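Long-range contacts in conserved hypothetical protein NMB0706 (PDB 1RV9), which is of unknown function but belongs to the DUF152 family, also named multi-copper polyphenol oxidoreductase laccase, and probably acts as an enzyme: residues Ala20-Pro25 with Met161-Pro166; Leu31-Asn36 with Arg247-Ile252; Asp117-Leu122 with Gly165-Ala170. One frame throughout, in Å; residues are numbered along the deposited sequence.

Contact 1: residues Ala20-Pro25 with Met161-Pro166; sequences ADWPAP and MAYLGP
A20 sits squarely on the phenol ring of Y163: its CB lies 3.4 Å from the ring centroid of Y163 and only 3° off the ring normal, a CH-pi contact over the middle of the face. The ring is offered to A20 because Y163 CG stands anti to its own backbone N (chi1 -176°). Next along the loop, W22 turns its indole toward the strand. One face of that indole carries A20 CB and Y163 CB, both offset toward the rim, and W22 CE3 comes within 3.6 Å of Y163 CB. The two aromatic rings themselves form an edge-to-face pair, with the edge of Y163 toward the face of W22 and the planes 58° apart. What this builds is a join between the two sheets of the alpha-beta-beta-alpha fold: the loop between strands 17-18 and 28-33 of one sheet is laid against strand 160-164 of the other, and Y223 and C124 of the flanking strands also touch W22. On the opposite face of the indole come A24 CB and the sulfur of M161. This Met-aromatic contact is oblique, M161 SD being 4.4 Å from the centroid of the six-membered ring of W22. M161 CG touches W22 CE3 at 3.6 Å. The extended chi2 carries M161 SD on to 3.6 Å from A24 CA, and the bend at chi3 turns the methyl toward the carbonyl of P23, with M161 CE 3.7 Å from P23 O.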
loop_
_atom_site.group_PDB
_atom_site.type_symbol
_atom_site.label_atom_id
_atom_site.label_comp_id
_atom_site.label_asym_id
_atom_site.label_seq_id
_atom_site.Cartn_x
_atom_site.Cartn_y
_atom_site.Cartn_z
ATOM N N ALA A 20 -8.404 -7.860 -3.881
ATOM C CA ALA A 20 -9.129 -7.089 -2.888
ATOM C C ALA A 20 -10.583 -7.513 -2.765
ATOM O O ALA A 20 -11.270 -7.714 -3.765
ATOM C CB ALA A 20 -9.056 -5.608 -3.228
ATOM N N ASP A 21 -11.037 -7.660 -1.525
ATOM C CA ASP A 21 -12.422 -8.013 -1.269
ATOM C C ASP A 21 -13.157 -6.707 -1.015
ATOM O O ASP A 21 -13.153 -6.177 0.098
ATOM C CB ASP A 21 -12.543 -8.934 -0.052
ATOM C CG ASP A 21 -13.989 -9.164 0.361
ATOM O OD1 ASP A 21 -14.882 -9.078 -0.512
ATOM O OD2 ASP A 21 -14.231 -9.442 1.555
ATOM N N TRP A 22 -13.757 -6.174 -2.071
ATOM C CA TRP A 22 -14.506 -4.934 -1.987
ATOM C C TRP A 22 -15.503 -4.874 -3.138
ATOM O O TRP A 22 -15.366 -5.598 -4.123
ATOM C CB TRP A 22 -13.553 -3.729 -1.999
ATOM C CG TRP A 22 -12.669 -3.562 -3.218
ATOM C CD1 TRP A 22 -12.410 -4.481 -4.202
ATOM C CD2 TRP A 22 -11.891 -2.403 -3.538
ATOM N NE1 TRP A 22 -11.519 -3.958 -5.115
ATOM C CE2 TRP A 22 -11.187 -2.684 -4.732
ATOM C CE3 TRP A 22 -11.727 -1.148 -2.933
ATOM C CZ2 TRP A 22 -10.322 -1.759 -5.327
ATOM C CZ3 TRP A 22 -10.870 -0.227 -3.524
ATOM C CH2 TRP A 22 -10.180 -0.537 -4.713
ATOM N N PRO A 23 -16.533 -4.025 -3.016
ATOM C CA PRO A 23 -17.550 -3.897 -4.064
ATOM C C PRO A 23 -17.132 -3.087 -5.287
ATOM O O PRO A 23 -17.953 -2.391 -5.886
ATOM C CB PRO A 23 -18.725 -3.264 -3.323
ATOM C CG PRO A 23 -18.046 -2.399 -2.313
ATOM C CD PRO A 23 -16.935 -3.292 -1.801
ATOM N N ALA A 24 -15.863 -3.184 -5.669
ATOM C CA ALA A 24 -15.383 -2.440 -6.827
ATOM C C ALA A 24 -16.042 -2.953 -8.104
ATOM O O ALA A 24 -16.364 -4.139 -8.214
ATOM C CB ALA A 24 -13.868 -2.558 -6.935
ATOM N N PRO A 25 -16.260 -2.059 -9.085
ATOM C CA PRO A 25 -16.884 -2.449 -10.354
ATOM C C PRO A 25 -16.049 -3.487 -11.103
ATOM O O PRO A 25 -14.857 -3.633 -10.848
ATOM C CB PRO A 25 -17.014 -1.120 -11.098
ATOM C CG PRO A 25 -15.878 -0.309 -10.552
ATOM C CD PRO A 25 -15.928 -0.623 -9.082
ATOM N N MET A 161 -13.913 4.449 -3.067
ATOM C CA MET A 161 -13.828 3.367 -2.112
ATOM C C MET A 161 -12.336 3.103 -1.970
ATOM O O MET A 161 -11.578 3.254 -2.930
ATOM C CB MET A 161 -14.589 2.121 -2.584
ATOM C CG MET A 161 -14.091 1.466 -3.845
ATOM S SD MET A 161 -15.149 0.056 -4.280
ATOM C CE MET A 161 -16.410 0.863 -5.141
ATOM N N ALA A 162 -11.918 2.754 -0.762
ATOM C CA ALA A 162 -10.512 2.493 -0.494
ATOM C C ALA A 162 -10.329 1.103 0.077
ATOM O O ALA A 162 -11.177 0.610 0.824
ATOM C CB ALA A 162 -9.967 3.530 0.481
ATOM N N TYR A 163 -9.224 0.464 -0.285
ATOM C CA TYR A 163 -8.934 -0.867 0.215
ATOM C C TYR A 163 -7.650 -0.825 1.024
ATOM O O TYR A 163 -6.618 -0.350 0.546
ATOM C CB TYR A 163 -8.771 -1.857 -0.939
ATOM C CG TYR A 163 -8.563 -3.281 -0.480
ATOM C CD1 TYR A 163 -9.616 -4.024 0.049
ATOM C CD2 TYR A 163 -7.306 -3.879 -0.559
ATOM C CE1 TYR A 163 -9.422 -5.334 0.491
ATOM C CE2 TYR A 163 -7.101 -5.181 -0.122
ATOM C CZ TYR A 163 -8.161 -5.903 0.399
ATOM O OH TYR A 163 -7.955 -7.197 0.824
ATOM N N LEU A 164 -7.723 -1.311 2.257
ATOM C CA LEU A 164 -6.558 -1.347 3.126
ATOM C C LEU A 164 -5.880 -2.696 2.902
ATOM O O LEU A 164 -6.415 -3.745 3.270
ATOM C CB LEU A 164 -6.980 -1.199 4.589
ATOM C CG LEU A 164 -7.831 0.037 4.893
ATOM C CD1 LEU A 164 -8.167 0.061 6.382
ATOM C CD2 LEU A 164 -7.089 1.304 4.487
ATOM N N GLY A 165 -4.702 -2.654 2.287
ATOM C CA GLY A 165 -3.962 -3.867 2.002
ATOM C C GLY A 165 -3.276 -4.449 3.221
ATOM O O GLY A 165 -3.400 -3.915 4.322
ATOM N N PRO A 166 -2.528 -5.547 3.050
ATOM C CA PRO A 166 -1.827 -6.193 4.163
ATOM C C PRO A 166 -0.754 -5.304 4.781
ATOM O O PRO A 166 0.149 -4.844 4.089
ATOM C CB PRO A 166 -1.252 -7.453 3.519
ATOM C CG PRO A 166 -0.979 -7.013 2.116
ATOM C CD PRO A 166 -2.213 -6.206 1.769
#

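Contact 2: residues Leu31-Asn36 with Arg247-Ile252; sequences LITTRN and RMASLI. With SO4 (sulfate ion), chain B.
An antiparallel ladder between neighbouring strands of the five-stranded sheet joins L31 to L251 and carries I32 past S250. L31 and L251 are a hydrogen-bonded pair: L31 N donates to L251 O at 2.9 Å and L251 N returns a bond to L31 O at 2.8 Å. I32 and S250 form the non-hydrogen-bonded pair beside it, where I32 CD1 rests 3.5 Å from S250 OG on the sheet face turned to L122 and P120. One step further T33 N donates to A249 O, but the return bond is different: A249 N goes to the T33 side chain, T33 OG1, at 2.8 Å and nearly straight (164° at the hydrogen). The chi1 of 74° swings this hydroxyl across to the partner strand. T33 O has instead turned to a water, which donates both to it and to A249 O. Here, at the end of strand 28-33, the regular ladder gives way to side chain and solvent, and the chain enters an ST turn in which N36 N donates to T34 OG1, itself bonded to N16 O. On the face opposite I32, L251 CD1 lies 3.3 Å from L31 O and also meets the methyl T33 CG2; helix 57-71 covers this side through V67 and V71. Beyond M248, whose CB packs at 3.3 Å against T33 OG1, the R247 side chain leaves the ladder and bends at chi2. Its guanidinium meets a sulfate edge-on, R247 NH2 reaching SO4 O2 at 3.0 Å. Weak bonds run from R247 NE to O2 and from NH2 to O3. H52 and H82 bind the same sulfate, which probably came from the crystallisation liquor but may mark an anion-binding pocket.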
loop_
_atom_site.group_PDB
_atom_site.type_symbol
_atom_site.label_atom_id
_atom_site.label_comp_id
_atom_site.label_asym_id
_atom_site.label_seq_id
_atom_site.Cartn_x
_atom_site.Cartn_y
_atom_site.Cartn_z
ATOM N N LEU A 31 -4.471 -6.814 -7.567
ATOM C CA LEU A 31 -3.596 -7.947 -7.339
ATOM C C LEU A 31 -2.823 -7.624 -6.075
ATOM O O LEU A 31 -2.061 -6.655 -6.034
ATOM C CB LEU A 31 -2.629 -8.154 -8.508
ATOM C CG LEU A 31 -1.796 -9.438 -8.419
ATOM C CD1 LEU A 31 -2.705 -10.638 -8.633
ATOM C CD2 LEU A 31 -0.690 -9.426 -9.465
ATOM N N ILE A 32 -3.058 -8.416 -5.037
ATOM C CA ILE A 32 -2.377 -8.255 -3.762
ATOM C C ILE A 32 -1.426 -9.439 -3.718
ATOM O O ILE A 32 -1.843 -10.558 -3.430
ATOM C CB ILE A 32 -3.373 -8.346 -2.586
ATOM C CG1 ILE A 32 -4.458 -7.273 -2.741
ATOM C CG2 ILE A 32 -2.637 -8.198 -1.258
ATOM C CD1 ILE A 32 -3.932 -5.849 -2.776
ATOM N N THR A 33 -0.155 -9.207 -4.022
ATOM C CA THR A 33 0.794 -10.311 -4.037
ATOM C C THR A 33 1.200 -10.765 -2.645
ATOM O O THR A 33 1.087 -10.021 -1.667
ATOM C CB THR A 33 2.072 -9.959 -4.842
ATOM O OG1 THR A 33 2.889 -9.054 -4.090
ATOM C CG2 THR A 33 1.700 -9.307 -6.168
ATOM N N THR A 34 1.641 -12.015 -2.562
ATOM C CA THR A 34 2.106 -12.581 -1.306
ATOM C C THR A 34 3.588 -12.832 -1.532
ATOM O O THR A 34 4.106 -12.565 -2.618
ATOM C CB THR A 34 1.408 -13.916 -0.972
ATOM O OG1 THR A 34 1.779 -14.909 -1.936
ATOM C CG2 THR A 34 -0.107 -13.744 -0.981
ATOM N N ARG A 35 4.275 -13.342 -0.519
ATOM C CA ARG A 35 5.703 -13.592 -0.650
ATOM C C ARG A 35 5.992 -14.826 -1.496
ATOM O O ARG A 35 7.139 -15.088 -1.858
ATOM C CB ARG A 35 6.337 -13.754 0.737
ATOM C CG ARG A 35 5.922 -15.016 1.473
ATOM C CD ARG A 35 6.596 -15.091 2.833
ATOM N NE ARG A 35 8.046 -15.013 2.707
ATOM C CZ ARG A 35 8.888 -14.940 3.734
ATOM N NH1 ARG A 35 8.425 -14.937 4.978
ATOM N NH2 ARG A 35 10.193 -14.862 3.512
ATOM N N ASN A 36 4.946 -15.565 -1.839
ATOM C CA ASN A 36 5.116 -16.788 -2.608
ATOM C C ASN A 36 4.905 -16.676 -4.114
ATOM O O ASN A 36 4.206 -15.781 -4.598
ATOM C CB ASN A 36 4.198 -17.858 -2.027
ATOM C CG ASN A 36 4.375 -18.002 -0.532
ATOM O OD1 ASN A 36 5.476 -18.258 -0.056
ATOM N ND2 ASN A 36 3.293 -17.825 0.218
ATOM N N ARG A 247 9.713 -7.467 -0.619
ATOM C CA ARG A 247 8.562 -6.576 -0.634
ATOM C C ARG A 247 7.476 -7.170 -1.520
ATOM O O ARG A 247 7.758 -7.634 -2.623
ATOM C CB ARG A 247 8.949 -5.204 -1.196
ATOM C CG ARG A 247 9.935 -4.420 -0.342
ATOM C CD ARG A 247 9.293 -3.919 0.939
ATOM N NE ARG A 247 10.216 -3.103 1.726
ATOM C CZ ARG A 247 11.192 -3.588 2.488
ATOM N NH1 ARG A 247 11.390 -4.899 2.585
ATOM N NH2 ARG A 247 11.981 -2.755 3.150
ATOM N N MET A 248 6.243 -7.191 -1.028
ATOM C CA MET A 248 5.152 -7.665 -1.862
ATOM C C MET A 248 4.547 -6.379 -2.408
ATOM O O MET A 248 5.036 -5.288 -2.105
ATOM C CB MET A 248 4.119 -8.475 -1.065
ATOM C CG MET A 248 3.606 -7.835 0.201
ATOM S SD MET A 248 4.532 -8.358 1.651
ATOM C CE MET A 248 3.793 -7.288 2.870
ATOM N N ALA A 249 3.506 -6.478 -3.218
ATOM C CA ALA A 249 2.928 -5.258 -3.763
ATOM C C ALA A 249 1.425 -5.329 -3.867
ATOM O O ALA A 249 0.842 -6.409 -3.901
ATOM C CB ALA A 249 3.515 -4.975 -5.127
ATOM N N SER A 250 0.808 -4.157 -3.889
ATOM C CA SER A 250 -0.632 -4.054 -4.044
ATOM C C SER A 250 -0.804 -3.271 -5.331
ATOM O O SER A 250 -0.332 -2.129 -5.448
ATOM C CB SER A 250 -1.252 -3.324 -2.855
ATOM O OG SER A 250 -1.088 -4.100 -1.681
ATOM N N LEU A 251 -1.454 -3.907 -6.301
ATOM C CA LEU A 251 -1.661 -3.320 -7.617
ATOM C C LEU A 251 -3.128 -3.153 -7.949
ATOM O O LEU A 251 -3.977 -3.913 -7.484
ATOM C CB LEU A 251 -1.018 -4.200 -8.698
ATOM C CG LEU A 251 0.473 -4.524 -8.601
ATOM C CD1 LEU A 251 0.703 -5.599 -7.548
ATOM C CD2 LEU A 251 0.961 -5.012 -9.961
ATOM N N ILE A 252 -3.413 -2.154 -8.773
ATOM C CA ILE A 252 -4.775 -1.893 -9.202
ATOM C C ILE A 252 -4.745 -1.309 -10.607
ATOM O O ILE A 252 -3.847 -0.544 -10.962
ATOM C CB ILE A 252 -5.498 -0.928 -8.221
ATOM C CG1 ILE A 252 -6.969 -0.789 -8.614
ATOM C CG2 ILE A 252 -4.811 0.436 -8.208
ATOM C CD1 ILE A 252 -7.805 -0.105 -7.549
HETATM S S SO4 B . 11.493 0.965 2.934
HETATM O O1 SO4 B . 12.793 1.657 3.055
HETATM O O2 SO4 B . 11.570 -0.043 1.858
HETATM O O3 SO4 B . 11.173 0.298 4.207
HETATM O O4 SO4 B . 10.442 1.943 2.606
HETATM O O HOH W 1 0.515 -7.364 -1.005
#

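Contact 3: residues Asp117-Leu122 with Gly165-Ala170; sequences DCLPVL and GPAISA
I168 slants across the side chain of D117, and its atoms from CB outward meet different parts of that residue. I168 CB sits 3.9 Å from D117 OD1. The CG2 branch falls between the backbone N and the carbonyl carbon of I168, because CG1 takes the position anti to N (chi1 -178°), and this brings CG2 to 3.4 Å from D117 O. CG1 carries the chain on, extended, until I168 CD1 ends 4.1 Å from D117 OD2. The same D117 O accepts the backbone bond from I168 N at 2.9 Å, in the carbonyl plane and on a lone pair, so the carbonyl is held by the amide and flanked by the methyl. The carboxylate beside it is buried, but its oxygens are supplied from outside: OD1 bonds the hydroxyls of T229 and S238, OD2 the backbone N of R240. One residue back, A167 CB lies 3.3 Å from D117 O and close to L119 CD1. P120 CD then packs 3.4 Å from P166 O, and G165 N closes the row by donating to P120 O at 2.8 Å. To one side of the row a water ties the segments together, accepting from D117 N and donating to C118 O and P166 O. The side chain of C118, directed away from 165-170, lies about 5 Å from a bound sulfate (nearest atoms), which may mark a pocket. The arrangement is the frayed end of a strand pair: strand 119-125 runs beside strand 160-164 in the six-stranded sheet, and past L164 the second chain continues as a loop against the first. Helix 206-217 touches L119 and I168, while P120 faces S250 and P166 faces I32 of the other sheet.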
loop_
_atom_site.group_PDB
_atom_site.type_symbol
_atom_site.label_atom_id
_atom_site.label_comp_id
_atom_site.label_asym_id
_atom_site.label_seq_id
_atom_site.Cartn_x
_atom_site.Cartn_y
_atom_site.Cartn_z
ATOM N N ASP A 117 5.130 -4.289 5.703
ATOM C CA ASP A 117 4.648 -3.768 6.992
ATOM C C ASP A 117 3.875 -2.469 6.785
ATOM O O ASP A 117 2.803 -2.276 7.359
ATOM C CB ASP A 117 5.783 -3.484 7.989
ATOM C CG ASP A 117 6.235 -4.722 8.755
ATOM O OD1 ASP A 117 5.599 -5.793 8.636
ATOM O OD2 ASP A 117 7.239 -4.613 9.487
ATOM N N CYS A 118 4.420 -1.570 5.970
ATOM C CA CYS A 118 3.740 -0.301 5.731
ATOM C C CYS A 118 2.391 -0.544 5.071
ATOM O O CYS A 118 2.181 -1.552 4.402
ATOM C CB CYS A 118 4.605 0.625 4.875
ATOM S SG CYS A 118 6.050 1.264 5.761
ATOM N N LEU A 119 1.474 0.396 5.252
ATOM C CA LEU A 119 0.130 0.246 4.719
ATOM C C LEU A 119 -0.090 0.588 3.251
ATOM O O LEU A 119 0.178 1.708 2.825
ATOM C CB LEU A 119 -0.840 1.082 5.555
ATOM C CG LEU A 119 -2.299 1.069 5.098
ATOM C CD1 LEU A 119 -2.916 -0.300 5.372
ATOM C CD2 LEU A 119 -3.066 2.165 5.831
ATOM N N PRO A 120 -0.570 -0.385 2.456
ATOM C CA PRO A 120 -0.833 -0.129 1.040
ATOM C C PRO A 120 -2.312 0.247 0.964
ATOM O O PRO A 120 -3.145 -0.404 1.593
ATOM C CB PRO A 120 -0.583 -1.484 0.361
ATOM C CG PRO A 120 -0.230 -2.457 1.487
ATOM C CD PRO A 120 -0.699 -1.819 2.762
ATOM N N VAL A 121 -2.644 1.300 0.227
ATOM C CA VAL A 121 -4.049 1.682 0.091
ATOM C C VAL A 121 -4.402 1.808 -1.385
ATOM O O VAL A 121 -3.737 2.527 -2.132
ATOM C CB VAL A 121 -4.357 3.025 0.792
ATOM C CG1 VAL A 121 -5.858 3.334 0.687
ATOM C CG2 VAL A 121 -3.933 2.959 2.248
ATOM N N LEU A 122 -5.438 1.089 -1.810
ATOM C CA LEU A 122 -5.882 1.147 -3.198
ATOM C C LEU A 122 -7.176 1.945 -3.246
ATOM O O LEU A 122 -7.956 1.907 -2.297
ATOM C CB LEU A 122 -6.134 -0.258 -3.742
ATOM C CG LEU A 122 -4.961 -1.239 -3.659
ATOM C CD1 LEU A 122 -5.388 -2.563 -4.285
ATOM C CD2 LEU A 122 -3.745 -0.669 -4.385
ATOM N N GLY A 165 -4.702 -2.654 2.287
ATOM C CA GLY A 165 -3.962 -3.867 2.002
ATOM C C GLY A 165 -3.276 -4.449 3.221
ATOM O O GLY A 165 -3.400 -3.915 4.322
ATOM N N PRO A 166 -2.528 -5.547 3.050
ATOM C CA PRO A 166 -1.827 -6.193 4.163
ATOM C C PRO A 166 -0.754 -5.304 4.781
ATOM O O PRO A 166 0.149 -4.844 4.089
ATOM C CB PRO A 166 -1.252 -7.453 3.519
ATOM C CG PRO A 166 -0.979 -7.013 2.116
ATOM C CD PRO A 166 -2.213 -6.206 1.769
ATOM N N ALA A 167 -0.865 -5.061 6.084
ATOM C CA ALA A 167 0.100 -4.229 6.794
ATOM C C ALA A 167 0.367 -4.817 8.169
ATOM O O ALA A 167 -0.210 -5.841 8.545
ATOM C CB ALA A 167 -0.438 -2.804 6.937
ATOM N N ILE A 168 1.253 -4.174 8.917
ATOM C CA ILE A 168 1.559 -4.637 10.260
ATOM C C ILE A 168 0.378 -4.195 11.120
ATOM O O ILE A 168 -0.065 -3.044 11.038
ATOM C CB ILE A 168 2.885 -4.019 10.768
ATOM C CG1 ILE A 168 3.209 -4.554 12.162
ATOM C CG2 ILE A 168 2.798 -2.492 10.757
ATOM C CD1 ILE A 168 4.610 -4.213 12.632
ATOM N N SER A 169 -0.152 -5.115 11.923
ATOM C CA SER A 169 -1.298 -4.796 12.762
ATOM C C SER A 169 -0.897 -4.137 14.075
ATOM O O SER A 169 0.259 -4.196 14.489
ATOM C CB SER A 169 -2.113 -6.060 13.049
ATOM O OG SER A 169 -1.438 -6.902 13.961
ATOM N N ALA A 170 -1.873 -3.512 14.724
ATOM C CA ALA A 170 -1.651 -2.818 15.985
ATOM C C ALA A 170 -0.853 -3.647 16.983
ATOM O O ALA A 170 0.101 -3.156 17.590
ATOM C CB ALA A 170 -2.993 -2.421 16.588
HETATM O O HOH W 2 2.700 -4.147 4.153
#

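How the contacts relate
The three contacts sit close together where the two sheets of the sandwich face each other, with centres 11 to 14 Å apart. Contact 2 belongs to the five-stranded sheet; contact 3 and the strand of contact 1 belong to the six-stranded one, where 119-125 and 160-164 are neighbours, and they share G165 and P166. Along the chain contact 3 is nested inside the loop closed by contact 2, whereas contacts 1 and 2 cross. S250 OG meets P120 CB at 3.4 Å and L122 touches strand 248-254, so the sheets pack directly together; P166, in the loop after 160-164, adds its packing on I32. Early, central and late parts of the chain thus share one core.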